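Local coordinates for protein prophenoloxidase b (Marsupenaeus japonicus, PDB 3WKY) that probably oxidises phenols, converting monophenols and o-diphenols at a type 3 dicopper centre once the zymogen has been activated, at residues F485-T490 against F590-M595; D531-D536 against I545-N550. One frame throughout, in Å; residues are numbered along the deposited sequence.

Interaction 1 of 2, residues F485-T490 against F590-M595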
loop_
_atom_site.group_PDB
_atom_site.type_symbol
_atom_site.label_atom_id
_atom_site.label_comp_id
_atom_site.label_asym_id
_atom_site.label_seq_id
_atom_site.Cartn_x
_atom_site.Cartn_y
_atom_site.Cartn_z
ATOM N N PHE A 485 -28.358 -13.442 45.022
ATOM C CA PHE A 485 -29.061 -14.648 44.624
ATOM C C PHE A 485 -28.465 -15.850 45.334
ATOM O O PHE A 485 -27.355 -15.785 45.869
ATOM C CB PHE A 485 -29.029 -14.859 43.099
ATOM C CG PHE A 485 -27.646 -15.039 42.527
ATOM C CD1 PHE A 485 -26.883 -13.936 42.168
ATOM C CD2 PHE A 485 -27.126 -16.311 42.308
ATOM C CE1 PHE A 485 -25.610 -14.093 41.635
ATOM C CE2 PHE A 485 -25.856 -16.478 41.772
ATOM C CZ PHE A 485 -25.096 -15.363 41.433
ATOM N N SER A 486 -29.219 -16.945 45.368
ATOM C CA SER A 486 -28.674 -18.196 45.864
ATOM C C SER A 486 -28.937 -19.299 44.850
ATOM O O SER A 486 -29.705 -19.120 43.903
ATOM C CB SER A 486 -29.303 -18.571 47.201
ATOM O OG SER A 486 -30.611 -19.062 46.998
ATOM N N TYR A 487 -28.271 -20.431 45.031
ATOM C CA TYR A 487 -28.536 -21.595 44.196
ATOM C C TYR A 487 -28.523 -22.842 45.072
ATOM O O TYR A 487 -27.865 -22.865 46.114
ATOM C CB TYR A 487 -27.539 -21.722 43.029
ATOM C CG TYR A 487 -26.106 -21.974 43.438
ATOM C CD1 TYR A 487 -25.678 -23.245 43.798
ATOM C CD2 TYR A 487 -25.167 -20.947 43.428
ATOM C CE1 TYR A 487 -24.377 -23.478 44.176
ATOM C CE2 TYR A 487 -23.854 -21.178 43.792
ATOM C CZ TYR A 487 -23.464 -22.436 44.160
ATOM O OH TYR A 487 -22.160 -22.671 44.531
ATOM N N THR A 488 -29.238 -23.874 44.646
ATOM C CA THR A 488 -29.234 -25.135 45.379
ATOM C C THR A 488 -28.925 -26.290 44.440
ATOM O O THR A 488 -29.533 -26.418 43.369
ATOM C CB THR A 488 -30.570 -25.374 46.100
ATOM O OG1 THR A 488 -30.778 -24.325 47.054
ATOM C CG2 THR A 488 -30.554 -26.725 46.836
ATOM N N ILE A 489 -27.958 -27.109 44.840
ATOM C CA ILE A 489 -27.598 -28.287 44.084
ATOM C C ILE A 489 -28.128 -29.500 44.842
ATOM O O ILE A 489 -27.850 -29.659 46.030
ATOM C CB ILE A 489 -26.073 -28.435 43.955
ATOM C CG1 ILE A 489 -25.436 -27.131 43.438
ATOM C CG2 ILE A 489 -25.726 -29.612 43.044
ATOM C CD1 ILE A 489 -26.036 -26.622 42.131
ATOM N N THR A 490 -28.896 -30.338 44.156
ATOM C CA THR A 490 -29.359 -31.594 44.743
ATOM C C THR A 490 -28.426 -32.699 44.268
ATOM O O THR A 490 -28.242 -32.881 43.057
ATOM C CB THR A 490 -30.793 -31.908 44.302
ATOM O OG1 THR A 490 -31.656 -30.817 44.669
ATOM C CG2 THR A 490 -31.302 -33.193 44.974
ATOM N N PHE A 590 -27.769 -18.205 29.570
ATOM C CA PHE A 590 -26.437 -18.687 29.938
ATOM C C PHE A 590 -26.456 -20.139 30.383
ATOM O O PHE A 590 -27.396 -20.584 31.057
ATOM C CB PHE A 590 -25.852 -17.860 31.087
ATOM C CG PHE A 590 -25.481 -16.453 30.712
ATOM C CD1 PHE A 590 -26.455 -15.472 30.596
ATOM C CD2 PHE A 590 -24.146 -16.100 30.529
ATOM C CE1 PHE A 590 -26.118 -14.167 30.266
ATOM C CE2 PHE A 590 -23.792 -14.791 30.196
ATOM C CZ PHE A 590 -24.788 -13.822 30.065
ATOM N N HIS A 591 -25.403 -20.873 30.021
ATOM C CA HIS A 591 -25.160 -22.183 30.605
ATOM C C HIS A 591 -24.680 -22.003 32.039
ATOM O O HIS A 591 -23.889 -21.105 32.323
ATOM C CB HIS A 591 -24.062 -22.926 29.847
ATOM C CG HIS A 591 -24.423 -23.321 28.449
ATOM N ND1 HIS A 591 -25.493 -24.140 28.155
ATOM C CD2 HIS A 591 -23.820 -23.050 27.266
ATOM C CE1 HIS A 591 -25.550 -24.333 26.849
ATOM N NE2 HIS A 591 -24.544 -23.685 26.286
ATOM N N PHE A 592 -25.123 -22.894 32.927
ATOM C CA PHE A 592 -24.718 -22.894 34.333
ATOM C C PHE A 592 -24.262 -24.332 34.582
ATOM O O PHE A 592 -25.066 -25.220 34.884
ATOM C CB PHE A 592 -25.936 -22.507 35.182
ATOM C CG PHE A 592 -25.649 -22.205 36.638
ATOM C CD1 PHE A 592 -25.706 -23.220 37.597
ATOM C CD2 PHE A 592 -25.446 -20.897 37.068
ATOM C CE1 PHE A 592 -25.490 -22.941 38.952
ATOM C CE2 PHE A 592 -25.234 -20.609 38.417
ATOM C CZ PHE A 592 -25.261 -21.638 39.360
ATOM N N PHE A 593 -22.968 -24.571 34.400
ATOM C CA PHE A 593 -22.391 -25.914 34.472
ATOM C C PHE A 593 -22.059 -26.253 35.919
ATOM O O PHE A 593 -21.458 -25.438 36.627
ATOM C CB PHE A 593 -21.108 -25.957 33.619
ATOM C CG PHE A 593 -20.243 -27.203 33.817
ATOM C CD1 PHE A 593 -19.321 -27.283 34.869
ATOM C CD2 PHE A 593 -20.300 -28.247 32.912
ATOM C CE1 PHE A 593 -18.512 -28.401 35.033
ATOM C CE2 PHE A 593 -19.494 -29.376 33.065
ATOM C CZ PHE A 593 -18.592 -29.450 34.125
ATOM N N VAL A 594 -22.436 -27.456 36.357
ATOM C CA VAL A 594 -22.179 -27.894 37.731
ATOM C C VAL A 594 -21.494 -29.256 37.729
ATOM O O VAL A 594 -22.000 -30.205 37.123
ATOM C CB VAL A 594 -23.502 -28.021 38.538
ATOM C CG1 VAL A 594 -23.219 -28.478 39.981
ATOM C CG2 VAL A 594 -24.276 -26.712 38.514
ATOM N N MET A 595 -20.353 -29.363 38.408
ATOM C CA MET A 595 -19.697 -30.655 38.564
ATOM C C MET A 595 -19.379 -30.973 40.025
ATOM O O MET A 595 -18.860 -30.130 40.761
ATOM C CB MET A 595 -18.415 -30.717 37.737
ATOM C CG MET A 595 -17.690 -32.051 37.812
ATOM S SD MET A 595 -16.162 -31.997 36.842
ATOM C CE MET A 595 -15.615 -33.707 36.898
#
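Two sheets of the hemocyanin-type, immunoglobulin-like domain face each other, as in a beta sandwich, and the side chains between strand 485-490 and strand 590-595 fill part of the buried space that separates them. Tyr487 and Phe592 meet as an edge-to-face aromatic pair: the edge of the Phe592 ring is directed at the face of Tyr487, with centroids 5.8 Å apart and ring planes at 69°. The closest approach joins CZ of Phe592 to CD2 of Tyr487 at 4.1 Å. Phe592 reaches this far because its CG stands anti to the backbone N (chi1 -169°), which sends the ring lengthwise across the gap, its CA 10.7 Å from CA of Tyr487. Beside this pair the strands come closer, CA of Ile489 lying 8.4 Å from CA of Val594, and smaller branched side chains suffice. Ile489 and Val594 reach toward each other tip to tip, with CD1 of Ile489 set 4.0 Å from both CG1 and CG2 of Val594. No hydrogen bond crosses the contact, so apolar packing carries it, and beta-branched residues suit it, being at ease in extended chain. Among the touching side chains the polar end is the Tyr487 hydroxyl, hydrogen-bonded to Asp531. Alternation along the strand sends Tyr487 and Ile489 inward, while Thr488 points to the other side. Strand 485-493 is the middle of a three-stranded antiparallel sheet, between 424-432 and 541-548; strand 588-598 runs between 655-664 and 501-509 in the larger mixed sheet, and Ile505 of 501-509 touches both Tyr487 and Phe592.

Interaction 2 of 2, residues D531-D536 against I545-N550. With NAG (2-acetamido-2-deoxy-beta-D-glucopyranose), chain F.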
loop_
_atom_site.group_PDB
_atom_site.type_symbol
_atom_site.label_atom_id
_atom_site.label_comp_id
_atom_site.label_asym_id
_atom_site.label_seq_id
_atom_site.Cartn_x
_atom_site.Cartn_y
_atom_site.Cartn_z
ATOM N N ASP A 531 -18.464 -20.388 41.182
ATOM C CA ASP A 531 -18.243 -20.866 42.548
ATOM C C ASP A 531 -17.547 -22.219 42.506
ATOM O O ASP A 531 -18.029 -23.158 41.859
ATOM C CB ASP A 531 -19.596 -20.989 43.271
ATOM C CG ASP A 531 -19.485 -20.833 44.792
ATOM O OD1 ASP A 531 -18.382 -20.559 45.314
ATOM O OD2 ASP A 531 -20.533 -20.962 45.467
ATOM N N VAL A 532 -16.405 -22.313 43.179
ATOM C CA VAL A 532 -15.663 -23.566 43.275
ATOM C C VAL A 532 -15.267 -23.710 44.733
ATOM O O VAL A 532 -14.521 -22.885 45.251
ATOM C CB VAL A 532 -14.390 -23.551 42.385
ATOM C CG1 VAL A 532 -13.484 -24.740 42.713
ATOM C CG2 VAL A 532 -14.768 -23.544 40.906
ATOM N N PHE A 533 -15.782 -24.739 45.410
ATOM C CA PHE A 533 -15.592 -24.836 46.853
ATOM C C PHE A 533 -15.810 -26.267 47.348
ATOM O O PHE A 533 -16.501 -27.055 46.689
ATOM C CB PHE A 533 -16.587 -23.907 47.554
ATOM C CG PHE A 533 -18.010 -24.367 47.441
ATOM C CD1 PHE A 533 -18.761 -24.074 46.309
ATOM C CD2 PHE A 533 -18.594 -25.115 48.456
ATOM C CE1 PHE A 533 -20.066 -24.510 46.190
ATOM C CE2 PHE A 533 -19.897 -25.552 48.344
ATOM C CZ PHE A 533 -20.635 -25.253 47.210
ATOM N N GLU A 534 -15.233 -26.603 48.502
ATOM C CA GLU A 534 -15.481 -27.916 49.100
ATOM C C GLU A 534 -16.694 -27.883 50.028
ATOM O O GLU A 534 -16.908 -26.927 50.767
ATOM C CB GLU A 534 -14.255 -28.456 49.850
ATOM C CG GLU A 534 -14.471 -29.874 50.401
ATOM C CD GLU A 534 -13.233 -30.479 51.035
ATOM O OE1 GLU A 534 -12.119 -29.970 50.788
ATOM O OE2 GLU A 534 -13.381 -31.472 51.785
ATOM N N THR A 535 -17.498 -28.936 49.969
ATOM C CA THR A 535 -18.686 -29.043 50.809
ATOM C C THR A 535 -18.347 -29.744 52.117
ATOM O O THR A 535 -17.245 -30.282 52.284
ATOM C CB THR A 535 -19.758 -29.890 50.129
ATOM O OG1 THR A 535 -19.282 -31.237 50.014
ATOM C CG2 THR A 535 -20.086 -29.340 48.745
ATOM N N ASP A 536 -19.297 -29.738 53.046
ATOM C CA ASP A 536 -19.235 -30.653 54.178
ATOM C C ASP A 536 -19.334 -32.061 53.602
ATOM O O ASP A 536 -19.881 -32.243 52.512
ATOM C CB ASP A 536 -20.407 -30.405 55.132
ATOM C CG ASP A 536 -20.372 -29.024 55.758
ATOM O OD1 ASP A 536 -19.262 -28.544 56.082
ATOM O OD2 ASP A 536 -21.453 -28.421 55.929
ATOM N N ILE A 545 -27.359 -28.746 48.694
ATOM C CA ILE A 545 -26.294 -27.813 49.037
ATOM C C ILE A 545 -26.675 -26.449 48.479
ATOM O O ILE A 545 -26.888 -26.300 47.271
ATOM C CB ILE A 545 -24.928 -28.250 48.478
ATOM C CG1 ILE A 545 -24.517 -29.606 49.055
ATOM C CG2 ILE A 545 -23.868 -27.221 48.808
ATOM C CD1 ILE A 545 -24.549 -30.726 48.050
ATOM N N THR A 546 -26.779 -25.468 49.369
ATOM C CA THR A 546 -27.254 -24.138 49.017
ATOM C C THR A 546 -26.137 -23.132 49.248
ATOM O O THR A 546 -25.515 -23.128 50.312
ATOM C CB THR A 546 -28.457 -23.737 49.888
ATOM O OG1 THR A 546 -29.588 -24.542 49.538
ATOM C CG2 THR A 546 -28.802 -22.265 49.688
ATOM N N ARG A 547 -25.873 -22.292 48.248
ATOM C CA ARG A 547 -24.861 -21.258 48.372
ATOM C C ARG A 547 -25.451 -19.902 48.051
ATOM O O ARG A 547 -26.242 -19.761 47.114
ATOM C CB ARG A 547 -23.688 -21.535 47.425
ATOM C CG ARG A 547 -22.804 -22.676 47.881
ATOM C CD ARG A 547 -21.798 -22.214 48.916
ATOM N NE ARG A 547 -20.596 -21.679 48.278
ATOM C CZ ARG A 547 -19.459 -21.414 48.914
ATOM N NH1 ARG A 547 -19.362 -21.626 50.219
ATOM N NH2 ARG A 547 -18.414 -20.939 48.244
ATOM N N HIS A 548 -25.067 -18.896 48.830
ATOM C CA HIS A 548 -25.478 -17.511 48.604
ATOM C C HIS A 548 -24.425 -16.844 47.734
ATOM O O HIS A 548 -23.253 -17.200 47.809
ATOM C CB HIS A 548 -25.570 -16.752 49.931
ATOM C CG HIS A 548 -26.147 -15.370 49.807
ATOM N ND1 HIS A 548 -25.409 -14.289 49.380
ATOM C CD2 HIS A 548 -27.391 -14.904 50.067
ATOM C CE1 HIS A 548 -26.178 -13.211 49.371
ATOM N NE2 HIS A 548 -27.380 -13.555 49.788
ATOM N N SER A 549 -24.837 -15.872 46.940
ATOM C CA SER A 549 -23.903 -15.222 46.020
ATOM C C SER A 549 -22.749 -14.523 46.744
ATOM O O SER A 549 -21.622 -14.509 46.241
ATOM C CB SER A 549 -24.656 -14.296 45.056
ATOM O OG SER A 549 -25.365 -13.273 45.733
ATOM N N ASN A 550 -23.002 -13.991 47.941
ATOM C CA ASN A 550 -21.946 -13.319 48.712
ATOM C C ASN A 550 -20.890 -14.291 49.224
ATOM O O ASN A 550 -19.855 -13.869 49.723
ATOM C CB ASN A 550 -22.520 -12.547 49.909
ATOM C CG ASN A 550 -23.079 -11.189 49.535
ATOM O OD1 ASN A 550 -23.131 -10.821 48.363
ATOM N ND2 ASN A 550 -23.517 -10.436 50.555
HETATM C C1 NAG F . -24.172 -9.218 50.129
HETATM C C2 NAG F . -25.090 -8.994 51.334
HETATM C C3 NAG F . -25.865 -7.696 51.150
HETATM C C4 NAG F . -24.887 -6.544 50.971
HETATM C C5 NAG F . -23.845 -6.851 49.898
HETATM C C6 NAG F . -22.728 -5.815 49.948
HETATM C C7 NAG F . -25.966 -10.783 52.727
HETATM C C8 NAG F . -27.217 -11.524 53.100
HETATM N N2 NAG F . -25.983 -10.120 51.568
HETATM O O3 NAG F . -26.678 -7.444 52.271
HETATM O O4 NAG F . -25.590 -5.372 50.615
HETATM O O5 NAG F . -23.263 -8.132 50.075
HETATM O O6 NAG F . -21.848 -6.156 50.996
HETATM O O7 NAG F . -24.986 -10.803 53.473
HETATM O O HOH W 1 -21.797 -18.413 45.622
#
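Arg547 is held between a carboxylate at its edge and an aromatic ring on one face. Its guanidinium lies nearly coplanar with the carboxylate of Asp531 and grips it side-on: NE donates to OD2 at 2.9 Å and NH2 to OD1 at 3.0 Å, both bonds almost straight. OD1 offers its syn lone pair; OD2 is met on the syn side, somewhat out of the carboxylate plane. The buried carboxylate has further partners: OD2 also hydrogen-bonds to Tyr487 OH, OD1 takes the backbone N-H of Ser553, and a water donates to both OD2 and the backbone O of His548. Over the ring of Phe533 the guanidinium lies flat, its CZ 3.8 Å from the ring centroid, a cation-pi stack with planes 16° apart. Bends at chi2 and chi3 fold the arginine chain over the ring, so that CD adds a CH-pi contact and CG comes within 3.4 Å of Phe533 CZ. Salt bridge and stack should fix the guanidinium's rotation. Ile545 CG2 meets the ring at its edge, 4.1 Å from CZ. His548 ND1, in the conformer given, accepts the backbone N-H of Asn550 where the chain turns into a 3-10 segment; Asn550 ND2 carries the N-linked glycan. The arginine's long chain and flat cation cover Phe533 and reach Asp531, joining strand 528-534 of the mixed sheet to strand 541-548 of the three-stranded sheet at the sandwich's partly exposed side.

Both interactions span the same two sheets of the immunoglobulin-like domain, their centres about 10 Å apart. Interaction 1 is wholly buried and joins inner strands through apolar and aromatic packing alone; interaction 2 lies at the surface and joins outermost strands through charge, stacking and water, beside the glycosylated 3-10 segment. In sequence, 531-536 and 545-550 fall within the loop that 485-490 and 590-595 close. Neighbouring strands 485-493 and 541-548 connect them directly, with Phe485 O probably hydrogen-bonded to Ser549 N at 2.7 Å. Tyr487 bridges the two chemistries: its ring packs in the interior, while its OH lies 2.5 Å from Asp531 OD2, a probable hydrogen bond.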